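Local structure of GphF (Archangium violaceum, 6MBG) at residues Gly39-Tyr44 and Ile160-Arg165; Thr73-Asp78 and Arg127-Gln132; Ala216-Arg221 and Asp255-His260. The protein probably catalyses dehydration, and possibly the accompanying olefin shift, as a dehydratase domain of the gephyronic acid polyketide synthase. All blocks are in the same frame, centred on the assembly; numbering follows the deposited sequence.

Overall arrangement
From the N terminus, residues 39-44 form the first half of interaction 1, which closes only when the loop at 160-165, after helix 151-158, returns to them. Interaction 2 is nested within that long excursion: strand 73-81 leaves and strand 121-131 comes back to pair with it. Interaction 3 follows in series, joining the loop after helix 200-214 to the start of strand 259-267. Interactions 1 and 2 lie on opposite sides of the chain's centre, their centres about 30 Å apart. Interactions 1 and 3 touch, through a probable hydrogen bond from Tyr161 OH to His220 O. Interaction 1 thus joins the two hot-dog regions, interaction 2 pairs strands of the beta framework, and interaction 3 ties loop to strand within the second region.

Interaction 1: residues Gly39-Tyr44 and Ile160-Arg165; sequences GEHWVY and IYYGPR. With BU1 (1,4-butanediol), chain D.
Glu40 and Trp42 hold the loop 160-165 through a single backbone bridge, His41 opposite Tyr162, which ties together the two hot-dog regions of a dehydratase fold beside a butanediol pocket. Its two hydrogen bonds run in opposite senses: Gly163 N donates to Glu40 O (2.9 Å), and Trp42 N donates to Tyr161 O (2.8 Å). The latter oxygen also receives the CA-H of His41.

The Glu40 carboxylate divides its work. A bend at chi2 (-123°) brings it to Arg165, where OE1 accepts Arg165 N at 2.8 Å from above the carboxylate plane. OE2 makes a long, weak salt bridge to Arg165 NE at the guanidinium edge, the two flat groups standing nearly perpendicular; Arg165 NH1 is satisfied separately by Glu188 and Glu189. With an alanine here, the Arg165 N-H would probably lose its acceptor and the guanidinium its weak contact with the OE2 oxygen.

The Trp42 benzo ring lies against the Tyr162-Gly163 peptide, with CH2 at 3.3 Å from Gly163 CA. Gly163 thus sits close against both the indole and the Glu40 side chain. Trp42 NE1 bonds weakly to Gly39 O.

On the pocket side, His41 CD2 sits over one face of the Tyr162 ring, 3.6 Å from CE1. Tyr162 OH is bonded to Asp204, and His41 ND1 is bonded to Val48 O. His41 NE2, buried and without a polar partner in the model, faces butanediol C1 at 3.5 Å.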
loop_
_atom_site.group_PDB
_atom_site.type_symbol
_atom_site.label_atom_id
_atom_site.label_comp_id
_atom_site.label_asym_id
_atom_site.label_seq_id
_atom_site.Cartn_x
_atom_site.Cartn_y
_atom_site.Cartn_z
ATOM N N GLY A 39 -4.416 -13.516 -0.265
ATOM C CA GLY A 39 -5.608 -14.315 -0.043
ATOM C C GLY A 39 -6.389 -13.915 1.188
ATOM O O GLY A 39 -7.356 -14.601 1.544
ATOM N N GLU A 40 -6.000 -12.819 1.845
ATOM C CA GLU A 40 -6.470 -12.507 3.194
ATOM C C GLU A 40 -7.207 -11.173 3.306
ATOM O O GLU A 40 -7.468 -10.722 4.429
ATOM C CB GLU A 40 -5.288 -12.526 4.163
ATOM C CG GLU A 40 -4.650 -13.912 4.275
ATOM C CD GLU A 40 -4.614 -14.430 5.693
ATOM O OE1 GLU A 40 -4.802 -13.619 6.637
ATOM O OE2 GLU A 40 -4.387 -15.647 5.875
ATOM N N HIS A 41 -7.574 -10.549 2.191
ATOM C CA HIS A 41 -8.444 -9.382 2.206
ATOM C C HIS A 41 -9.648 -9.679 1.334
ATOM O O HIS A 41 -9.495 -10.097 0.179
ATOM C CB HIS A 41 -7.740 -8.112 1.702
ATOM C CG HIS A 41 -8.668 -6.942 1.593
ATOM N ND1 HIS A 41 -9.044 -6.398 0.384
ATOM C CD2 HIS A 41 -9.348 -6.256 2.546
ATOM C CE1 HIS A 41 -9.892 -5.403 0.598
ATOM N NE2 HIS A 41 -10.109 -5.311 1.902
ATOM N N TRP A 42 -10.835 -9.461 1.887
ATOM C CA TRP A 42 -12.088 -9.820 1.251
ATOM C C TRP A 42 -13.051 -8.646 1.275
ATOM O O TRP A 42 -12.973 -7.756 2.133
ATOM C CB TRP A 42 -12.753 -11.046 1.937
ATOM C CG TRP A 42 -11.772 -12.117 2.325
ATOM C CD1 TRP A 42 -11.157 -13.000 1.490
ATOM C CD2 TRP A 42 -11.292 -12.418 3.650
ATOM N NE1 TRP A 42 -10.335 -13.841 2.206
ATOM C CE2 TRP A 42 -10.388 -13.497 3.531
ATOM C CE3 TRP A 42 -11.549 -11.893 4.921
ATOM C CZ2 TRP A 42 -9.731 -14.049 4.628
ATOM C CZ3 TRP A 42 -10.895 -12.449 6.016
ATOM C CH2 TRP A 42 -9.994 -13.511 5.857
ATOM N N VAL A 43 -13.939 -8.642 0.289
ATOM C CA VAL A 43 -15.094 -7.762 0.249
ATOM C C VAL A 43 -16.237 -8.604 -0.308
ATOM O O VAL A 43 -16.182 -9.036 -1.467
ATOM C CB VAL A 43 -14.867 -6.506 -0.610
ATOM C CG1 VAL A 43 -15.841 -5.423 -0.211
ATOM C CG2 VAL A 43 -13.458 -5.983 -0.465
ATOM N N TYR A 44 -17.239 -8.889 0.533
ATOM C CA TYR A 44 -18.446 -9.611 0.130
ATOM C C TYR A 44 -18.119 -11.009 -0.395
ATOM O O TYR A 44 -18.539 -11.401 -1.485
ATOM C CB TYR A 44 -19.245 -8.809 -0.905
ATOM C CG TYR A 44 -19.326 -7.319 -0.613
ATOM C CD1 TYR A 44 -19.783 -6.848 0.617
ATOM C CD2 TYR A 44 -18.945 -6.381 -1.569
ATOM C CE1 TYR A 44 -19.854 -5.481 0.886
ATOM C CE2 TYR A 44 -19.017 -5.014 -1.312
ATOM C CZ TYR A 44 -19.469 -4.568 -0.082
ATOM O OH TYR A 44 -19.531 -3.210 0.172
ATOM N N ILE A 160 -14.410 -9.445 8.931
ATOM C CA ILE A 160 -15.097 -9.801 7.696
ATOM C C ILE A 160 -14.306 -9.377 6.467
ATOM O O ILE A 160 -14.565 -9.874 5.363
ATOM C CB ILE A 160 -16.500 -9.169 7.680
ATOM C CG1 ILE A 160 -16.382 -7.644 7.770
ATOM C CG2 ILE A 160 -17.331 -9.717 8.828
ATOM C CD1 ILE A 160 -17.692 -6.905 7.650
ATOM N N TYR A 161 -13.354 -8.455 6.619
ATOM C CA TYR A 161 -12.544 -8.002 5.499
ATOM C C TYR A 161 -11.107 -8.492 5.547
ATOM O O TYR A 161 -10.454 -8.523 4.502
ATOM C CB TYR A 161 -12.506 -6.468 5.440
ATOM C CG TYR A 161 -13.846 -5.761 5.488
ATOM C CD1 TYR A 161 -14.842 -6.056 4.581
ATOM C CD2 TYR A 161 -14.086 -4.754 6.424
ATOM C CE1 TYR A 161 -16.062 -5.399 4.619
ATOM C CE2 TYR A 161 -15.304 -4.083 6.467
ATOM C CZ TYR A 161 -16.281 -4.415 5.561
ATOM O OH TYR A 161 -17.487 -3.771 5.576
ATOM N N TYR A 162 -10.594 -8.846 6.721
ATOM C CA TYR A 162 -9.163 -9.052 6.901
ATOM C C TYR A 162 -8.913 -10.318 7.705
ATOM O O TYR A 162 -9.474 -10.481 8.790
ATOM C CB TYR A 162 -8.534 -7.874 7.636
ATOM C CG TYR A 162 -8.274 -6.623 6.850
ATOM C CD1 TYR A 162 -7.270 -6.579 5.877
ATOM C CD2 TYR A 162 -8.953 -5.447 7.141
ATOM C CE1 TYR A 162 -6.986 -5.408 5.190
ATOM C CE2 TYR A 162 -8.667 -4.266 6.456
ATOM C CZ TYR A 162 -7.682 -4.254 5.484
ATOM O OH TYR A 162 -7.371 -3.079 4.814
ATOM N N GLY A 163 -8.051 -11.195 7.192
ATOM C CA GLY A 163 -7.630 -12.366 7.934
ATOM C C GLY A 163 -6.397 -12.125 8.791
ATOM O O GLY A 163 -5.852 -11.010 8.853
ATOM N N PRO A 164 -5.924 -13.199 9.440
ATOM C CA PRO A 164 -4.891 -13.077 10.483
ATOM C C PRO A 164 -3.587 -12.465 10.033
ATOM O O PRO A 164 -2.874 -11.884 10.861
ATOM C CB PRO A 164 -4.678 -14.535 10.918
ATOM C CG PRO A 164 -5.953 -15.195 10.616
ATOM C CD PRO A 164 -6.440 -14.575 9.350
ATOM N N ARG A 165 -3.227 -12.588 8.757
ATOM C CA ARG A 165 -1.970 -11.997 8.325
ATOM C C ARG A 165 -2.032 -10.487 8.241
ATOM O O ARG A 165 -0.981 -9.861 8.071
ATOM C CB ARG A 165 -1.558 -12.532 6.949
ATOM C CG ARG A 165 -1.289 -14.012 6.914
ATOM C CD ARG A 165 -1.085 -14.487 5.477
ATOM N NE ARG A 165 -1.036 -15.950 5.420
ATOM C CZ ARG A 165 0.089 -16.654 5.413
ATOM N NH1 ARG A 165 1.255 -16.031 5.447
ATOM N NH2 ARG A 165 0.053 -17.977 5.375
HETATM C C1 BU1 D . -9.057 -2.017 2.536
HETATM C C2 BU1 D . -10.436 -1.352 2.609
HETATM C C3 BU1 D . -11.333 -1.915 3.723
HETATM C C4 BU1 D . -11.229 -1.137 5.057
HETATM O O5 BU1 D . -8.066 -1.078 2.154
HETATM O O6 BU1 D . -11.918 0.105 5.197
#

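Interaction 2: residues Thr73-Asp78 and Arg127-Gln132; sequences TLIVED and RIARRQ. With BU1 (1,4-butanediol), chain C.
Ile75 and Ala129 pair at the middle of two adjacent antiparallel strands, 73-77 and 127-131, within the beta framework of the hot-dog fold. Backbone bonding comes in reciprocal pairs at Thr73-Arg131, Ile75-Ala129 and Glu77-Arg127. Ile75 N reaches Ala129 O at 2.9 Å, and Arg131 N bonds to Thr73 O. At the non-hydrogen-bonded positions, CA-H groups of Arg130, Ile128 and Val76 approach carbonyl oxygens of the other strand.

Apolar packing differs between the faces. Val76 and Leu74 point to the side where helix 52-65 packs; Val76 CG2 meets Ile128 CG2 rather distantly at 4.4 Å, and Phe104 touches both residues. On the other face Ile75 CB lies 4.0 Å from Ala129 CB, and Ile75 CD1 rests along the aliphatic part of Arg131, 4.0 Å from its CG.

Charged groups complete the contact. Arg127 is bent at chi3 (-31°), which brings NH1 to Glu77 OE1 in a salt bridge at the guanidinium edge, the planes 86° apart; the modelled separation is implausibly short and its exact value doubtful. Glu77 OE2 has a second partner in Arg231. Arg130 extends beside Leu74, whose CD2 lies over one face of the guanidinium, and is bound by Asp72 and Asn69. Asp78 OD2 is 4.1 Å from Arg127 NH2, with no N-H directed at it, and OD1 lies 3.1 Å from butanediol C4.

The arrangement implies a pairing fixed by main-chain bonds, on which Glu77 probably balances part of the charge of Arg127 and Arg231, from the strands on the two sides of its own.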
loop_
_atom_site.group_PDB
_atom_site.type_symbol
_atom_site.label_atom_id
_atom_site.label_comp_id
_atom_site.label_asym_id
_atom_site.label_seq_id
_atom_site.Cartn_x
_atom_site.Cartn_y
_atom_site.Cartn_z
ATOM N N THR A 73 16.095 7.828 -2.070
ATOM C CA THR A 73 14.657 7.825 -1.808
ATOM C C THR A 73 13.889 7.403 -3.061
ATOM O O THR A 73 14.147 7.913 -4.160
ATOM C CB THR A 73 14.233 9.227 -1.369
ATOM O OG1 THR A 73 14.897 9.552 -0.141
ATOM C CG2 THR A 73 12.727 9.314 -1.182
ATOM N N LEU A 74 12.956 6.467 -2.900
ATOM C CA LEU A 74 12.076 6.040 -3.977
ATOM C C LEU A 74 10.756 6.790 -3.876
ATOM O O LEU A 74 10.215 6.976 -2.778
ATOM C CB LEU A 74 11.824 4.537 -3.913
ATOM C CG LEU A 74 13.042 3.630 -3.868
ATOM C CD1 LEU A 74 12.580 2.161 -3.666
ATOM C CD2 LEU A 74 13.800 3.786 -5.198
ATOM N N ILE A 75 10.235 7.218 -5.021
ATOM C CA ILE A 75 9.090 8.119 -5.048
ATOM C C ILE A 75 8.045 7.569 -6.005
ATOM O O ILE A 75 8.374 7.145 -7.118
ATOM C CB ILE A 75 9.505 9.545 -5.456
ATOM C CG1 ILE A 75 10.527 10.100 -4.456
ATOM C CG2 ILE A 75 8.298 10.446 -5.545
ATOM C CD1 ILE A 75 11.283 11.272 -4.947
ATOM N N VAL A 76 6.786 7.576 -5.577
ATOM C CA VAL A 76 5.656 7.376 -6.474
ATOM C C VAL A 76 4.732 8.569 -6.297
ATOM O O VAL A 76 4.477 9.008 -5.167
ATOM C CB VAL A 76 4.922 6.043 -6.214
ATOM C CG1 VAL A 76 3.964 5.725 -7.361
ATOM C CG2 VAL A 76 5.919 4.916 -6.088
ATOM N N GLU A 77 4.237 9.099 -7.408
ATOM C CA GLU A 77 3.450 10.324 -7.381
ATOM C C GLU A 77 2.196 10.167 -8.216
ATOM O O GLU A 77 2.166 9.387 -9.168
ATOM C CB GLU A 77 4.231 11.516 -7.941
ATOM C CG GLU A 77 5.131 12.185 -6.964
ATOM C CD GLU A 77 5.732 13.429 -7.562
ATOM O OE1 GLU A 77 6.163 13.366 -8.731
ATOM O OE2 GLU A 77 5.750 14.465 -6.867
ATOM N N ASP A 78 1.172 10.943 -7.850
ATOM C CA ASP A 78 -0.025 11.116 -8.665
ATOM C C ASP A 78 -0.660 9.760 -8.994
ATOM O O ASP A 78 -0.978 9.454 -10.144
ATOM C CB ASP A 78 0.322 11.922 -9.929
ATOM C CG ASP A 78 -0.877 12.199 -10.816
ATOM O OD1 ASP A 78 -1.979 12.458 -10.288
ATOM O OD2 ASP A 78 -0.711 12.164 -12.059
ATOM N N ARG A 127 3.235 8.078 -11.471
ATOM C CA ARG A 127 4.580 8.437 -11.911
ATOM C C ARG A 127 5.588 7.922 -10.892
ATOM O O ARG A 127 5.299 7.860 -9.695
ATOM C CB ARG A 127 4.704 9.953 -12.090
ATOM C CG ARG A 127 6.049 10.438 -12.616
ATOM C CD ARG A 127 6.143 11.975 -12.584
ATOM N NE ARG A 127 4.838 12.609 -12.784
ATOM C CZ ARG A 127 4.184 13.298 -11.850
ATOM N NH1 ARG A 127 4.710 13.458 -10.642
ATOM N NH2 ARG A 127 3.001 13.830 -12.125
ATOM N N ILE A 128 6.762 7.506 -11.369
ATOM C CA ILE A 128 7.822 7.034 -10.487
ATOM C C ILE A 128 8.997 7.991 -10.568
ATOM O O ILE A 128 9.209 8.685 -11.569
ATOM C CB ILE A 128 8.291 5.596 -10.804
ATOM C CG1 ILE A 128 8.631 5.447 -12.296
ATOM C CG2 ILE A 128 7.243 4.566 -10.311
ATOM C CD1 ILE A 128 9.430 4.185 -12.628
ATOM N N ALA A 129 9.796 7.994 -9.507
ATOM C CA ALA A 129 10.970 8.852 -9.455
ATOM C C ALA A 129 11.891 8.346 -8.358
ATOM O O ALA A 129 11.537 7.467 -7.568
ATOM C CB ALA A 129 10.594 10.316 -9.212
ATOM N N ARG A 130 13.077 8.940 -8.312
ATOM C CA ARG A 130 14.129 8.501 -7.413
ATOM C C ARG A 130 14.982 9.722 -7.124
ATOM O O ARG A 130 15.396 10.404 -8.062
ATOM C CB ARG A 130 14.955 7.392 -8.072
ATOM C CG ARG A 130 16.003 6.768 -7.198
ATOM C CD ARG A 130 16.574 5.505 -7.836
ATOM N NE ARG A 130 17.667 4.973 -7.027
ATOM C CZ ARG A 130 17.940 3.682 -6.888
ATOM N NH1 ARG A 130 17.195 2.776 -7.514
ATOM N NH2 ARG A 130 18.942 3.301 -6.106
ATOM N N ARG A 131 15.247 10.007 -5.853
ATOM C CA ARG A 131 16.069 11.164 -5.534
ATOM C C ARG A 131 17.089 10.801 -4.463
ATOM O O ARG A 131 16.882 9.896 -3.658
ATOM C CB ARG A 131 15.204 12.341 -5.074
ATOM C CG ARG A 131 14.565 13.105 -6.216
ATOM C CD ARG A 131 15.621 13.667 -7.181
ATOM N NE ARG A 131 16.519 14.651 -6.561
ATOM C CZ ARG A 131 17.837 14.504 -6.428
ATOM N NH1 ARG A 131 18.561 15.459 -5.856
ATOM N NH2 ARG A 131 18.436 13.405 -6.867
ATOM N N GLN A 132 18.198 11.526 -4.446
ATOM C CA GLN A 132 19.163 11.303 -3.380
ATOM C C GLN A 132 18.535 11.634 -2.034
ATOM O O GLN A 132 17.645 12.481 -1.933
ATOM C CB GLN A 132 20.407 12.147 -3.603
ATOM C CG GLN A 132 21.116 11.806 -4.899
ATOM C CD GLN A 132 21.996 12.937 -5.343
ATOM O OE1 GLN A 132 21.901 13.409 -6.472
ATOM N NE2 GLN A 132 22.850 13.394 -4.445
HETATM C C1 BU1 C . -5.284 10.966 -6.427
HETATM C C2 BU1 C . -4.105 11.533 -7.214
HETATM C C3 BU1 C . -3.568 12.785 -6.522
HETATM C C4 BU1 C . -2.605 13.492 -7.482
HETATM O O5 BU1 C . -6.008 10.078 -7.239
HETATM O O6 BU1 C . -1.963 14.577 -6.871
#

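Interaction 3: residues Ala216-Arg221 and Asp255-His260; sequences AHESHR and DHNQTH. With BU1 (1,4-butanediol), chain B.
Glu218 plugs its carboxylate into the segment 255-260, which leads into strand 259-267, and meets His260 in a His-carboxylate hydrogen bond in a butanediol pocket of the double hot-dog fold. Here the contact is tight. The side chain runs extended beyond CG (chi2 -174°), carrying the carboxylate past the Asp255 carbonyl, which lies against CG. OE2 accepts Asn257 N at 2.9 Å in a nearly straight bond (171°) from above the carboxylate plane, and Arg284 adds a salt bridge to the same oxygen. OE1 takes Asn257 ND2 and, at the edge of its ring, His260 NE2, although this oxygen crowds the butanediol in the model and its position is less certain. His217, beside Glu218 in sequence, also lines the diol, its ND1 3.4 Å from butanediol C3.

Beyond the carboxylate the two segments part. The closest CA atoms, those of Glu218 and His256, are 5.9 Å apart, and the His256 ring merely skirts OE2, with ND1 at 4.0 Å. Ser219 is exposed, its OG accepting Arg221 N in an ST turn. A water spans this looser side, accepting from Ser219 N at 2.6 Å and bonded to His256 ND1 at 3.0 Å, in the plane of that ring.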
loop_
_atom_site.group_PDB
_atom_site.type_symbol
_atom_site.label_atom_id
_atom_site.label_comp_id
_atom_site.label_asym_id
_atom_site.label_seq_id
_atom_site.Cartn_x
_atom_site.Cartn_y
_atom_site.Cartn_z
ATOM N N ALA A 216 -14.022 4.722 14.657
ATOM C CA ALA A 216 -14.454 5.107 15.993
ATOM C C ALA A 216 -15.592 6.111 15.954
ATOM O O ALA A 216 -16.178 6.401 17.007
ATOM C CB ALA A 216 -13.289 5.679 16.796
ATOM N N HIS A 217 -15.945 6.612 14.773
ATOM C CA HIS A 217 -17.026 7.579 14.618
ATOM C C HIS A 217 -18.089 7.164 13.616
ATOM O O HIS A 217 -19.268 7.397 13.865
ATOM C CB HIS A 217 -16.461 8.940 14.201
ATOM C CG HIS A 217 -15.723 9.636 15.295
ATOM N ND1 HIS A 217 -14.348 9.720 15.326
ATOM C CD2 HIS A 217 -16.167 10.257 16.413
ATOM C CE1 HIS A 217 -13.976 10.373 16.413
ATOM N NE2 HIS A 217 -15.060 10.708 17.090
ATOM N N GLU A 218 -17.711 6.550 12.495
ATOM C CA GLU A 218 -18.629 6.178 11.424
ATOM C C GLU A 218 -18.721 4.666 11.278
ATOM O O GLU A 218 -17.839 3.924 11.713
ATOM C CB GLU A 218 -18.159 6.750 10.074
ATOM C CG GLU A 218 -17.737 8.192 10.087
ATOM C CD GLU A 218 -17.433 8.716 8.685
ATOM O OE1 GLU A 218 -16.656 9.680 8.588
ATOM O OE2 GLU A 218 -17.993 8.178 7.707
ATOM N N SER A 219 -19.753 4.233 10.547
ATOM C CA SER A 219 -19.963 2.820 10.247
ATOM C C SER A 219 -18.833 2.227 9.409
ATOM O O SER A 219 -18.224 2.897 8.565
ATOM C CB SER A 219 -21.287 2.623 9.508
ATOM O OG SER A 219 -21.384 1.296 9.020
ATOM N N HIS A 220 -18.557 0.945 9.645
ATOM C CA HIS A 220 -17.560 0.224 8.866
ATOM C C HIS A 220 -18.176 -0.568 7.714
ATOM O O HIS A 220 -17.439 -1.191 6.941
ATOM C CB HIS A 220 -16.766 -0.730 9.758
ATOM C CG HIS A 220 -17.545 -1.941 10.151
ATOM N ND1 HIS A 220 -18.623 -1.875 11.003
ATOM C CD2 HIS A 220 -17.436 -3.237 9.777
ATOM C CE1 HIS A 220 -19.134 -3.083 11.157
ATOM N NE2 HIS A 220 -18.431 -3.928 10.424
ATOM N N ARG A 221 -19.494 -0.572 7.589
ATOM C CA ARG A 221 -20.106 -1.104 6.385
ATOM C C ARG A 221 -19.847 -0.130 5.240
ATOM O O ARG A 221 -19.579 1.053 5.463
ATOM C CB ARG A 221 -21.600 -1.332 6.598
ATOM C CG ARG A 221 -21.935 -2.518 7.525
ATOM C CD ARG A 221 -20.954 -3.682 7.311
ATOM N NE ARG A 221 -21.589 -5.003 7.307
ATOM C CZ ARG A 221 -21.778 -5.753 8.387
ATOM N NH1 ARG A 221 -21.388 -5.320 9.580
ATOM N NH2 ARG A 221 -22.357 -6.942 8.272
ATOM N N ASP A 255 -20.937 13.415 10.607
ATOM C CA ASP A 255 -21.619 12.167 10.905
ATOM C C ASP A 255 -21.167 11.021 10.013
ATOM O O ASP A 255 -20.762 9.967 10.513
ATOM C CB ASP A 255 -23.137 12.361 10.768
ATOM C CG ASP A 255 -23.709 13.299 11.824
ATOM O OD1 ASP A 255 -23.978 12.840 12.955
ATOM O OD2 ASP A 255 -23.890 14.498 11.521
ATOM N N HIS A 256 -21.225 11.203 8.697
ATOM C CA HIS A 256 -21.016 10.103 7.761
ATOM C C HIS A 256 -20.458 10.669 6.466
ATOM O O HIS A 256 -21.079 11.541 5.851
ATOM C CB HIS A 256 -22.324 9.360 7.504
ATOM C CG HIS A 256 -22.184 8.201 6.577
ATOM N ND1 HIS A 256 -21.781 6.955 7.002
ATOM C CD2 HIS A 256 -22.389 8.096 5.242
ATOM C CE1 HIS A 256 -21.745 6.130 5.971
ATOM N NE2 HIS A 256 -22.111 6.796 4.891
ATOM N N ASN A 257 -19.299 10.172 6.048
ATOM C CA ASN A 257 -18.614 10.699 4.879
ATOM C C ASN A 257 -18.467 9.620 3.821
ATOM O O ASN A 257 -18.245 8.446 4.133
ATOM C CB ASN A 257 -17.228 11.228 5.252
ATOM C CG ASN A 257 -17.304 12.434 6.140
ATOM O OD1 ASN A 257 -17.319 13.561 5.660
ATOM N ND2 ASN A 257 -17.383 12.206 7.448
ATOM N N GLN A 258 -18.574 10.033 2.559
ATOM C CA GLN A 258 -18.216 9.152 1.457
ATOM C C GLN A 258 -16.722 9.143 1.187
ATOM O O GLN A 258 -16.208 8.152 0.665
ATOM C CB GLN A 258 -18.959 9.564 0.181
ATOM C CG GLN A 258 -20.472 9.580 0.325
ATOM C CD GLN A 258 -21.033 8.232 0.732
ATOM O OE1 GLN A 258 -20.685 7.198 0.150
ATOM N NE2 GLN A 258 -21.898 8.232 1.749
ATOM N N THR A 259 -16.009 10.207 1.547
ATOM C CA THR A 259 -14.582 10.295 1.293
ATOM C C THR A 259 -13.854 10.836 2.514
ATOM O O THR A 259 -14.427 11.533 3.358
ATOM C CB THR A 259 -14.253 11.206 0.090
ATOM O OG1 THR A 259 -14.744 12.528 0.345
ATOM C CG2 THR A 259 -14.872 10.675 -1.221
ATOM N N HIS A 260 -12.563 10.498 2.580
ATOM C CA HIS A 260 -11.619 11.055 3.536
ATOM C C HIS A 260 -10.282 11.186 2.831
ATOM O O HIS A 260 -10.030 10.519 1.827
ATOM C CB HIS A 260 -11.449 10.188 4.786
ATOM C CG HIS A 260 -12.534 10.369 5.805
ATOM N ND1 HIS A 260 -12.698 11.541 6.516
ATOM C CD2 HIS A 260 -13.500 9.525 6.243
ATOM C CE1 HIS A 260 -13.717 11.409 7.345
ATOM N NE2 HIS A 260 -14.232 10.201 7.192
HETATM C C1 BU1 B . -14.748 10.650 11.472
HETATM C C2 BU1 B . -13.446 11.440 11.531
HETATM C C3 BU1 B . -12.608 10.951 12.710
HETATM C C4 BU1 B . -12.410 12.074 13.727
HETATM O O5 BU1 B . -15.245 10.635 10.164
HETATM O O6 BU1 B . -11.258 11.797 14.482
HETATM O O HOH W 1 -21.502 6.042 9.852
#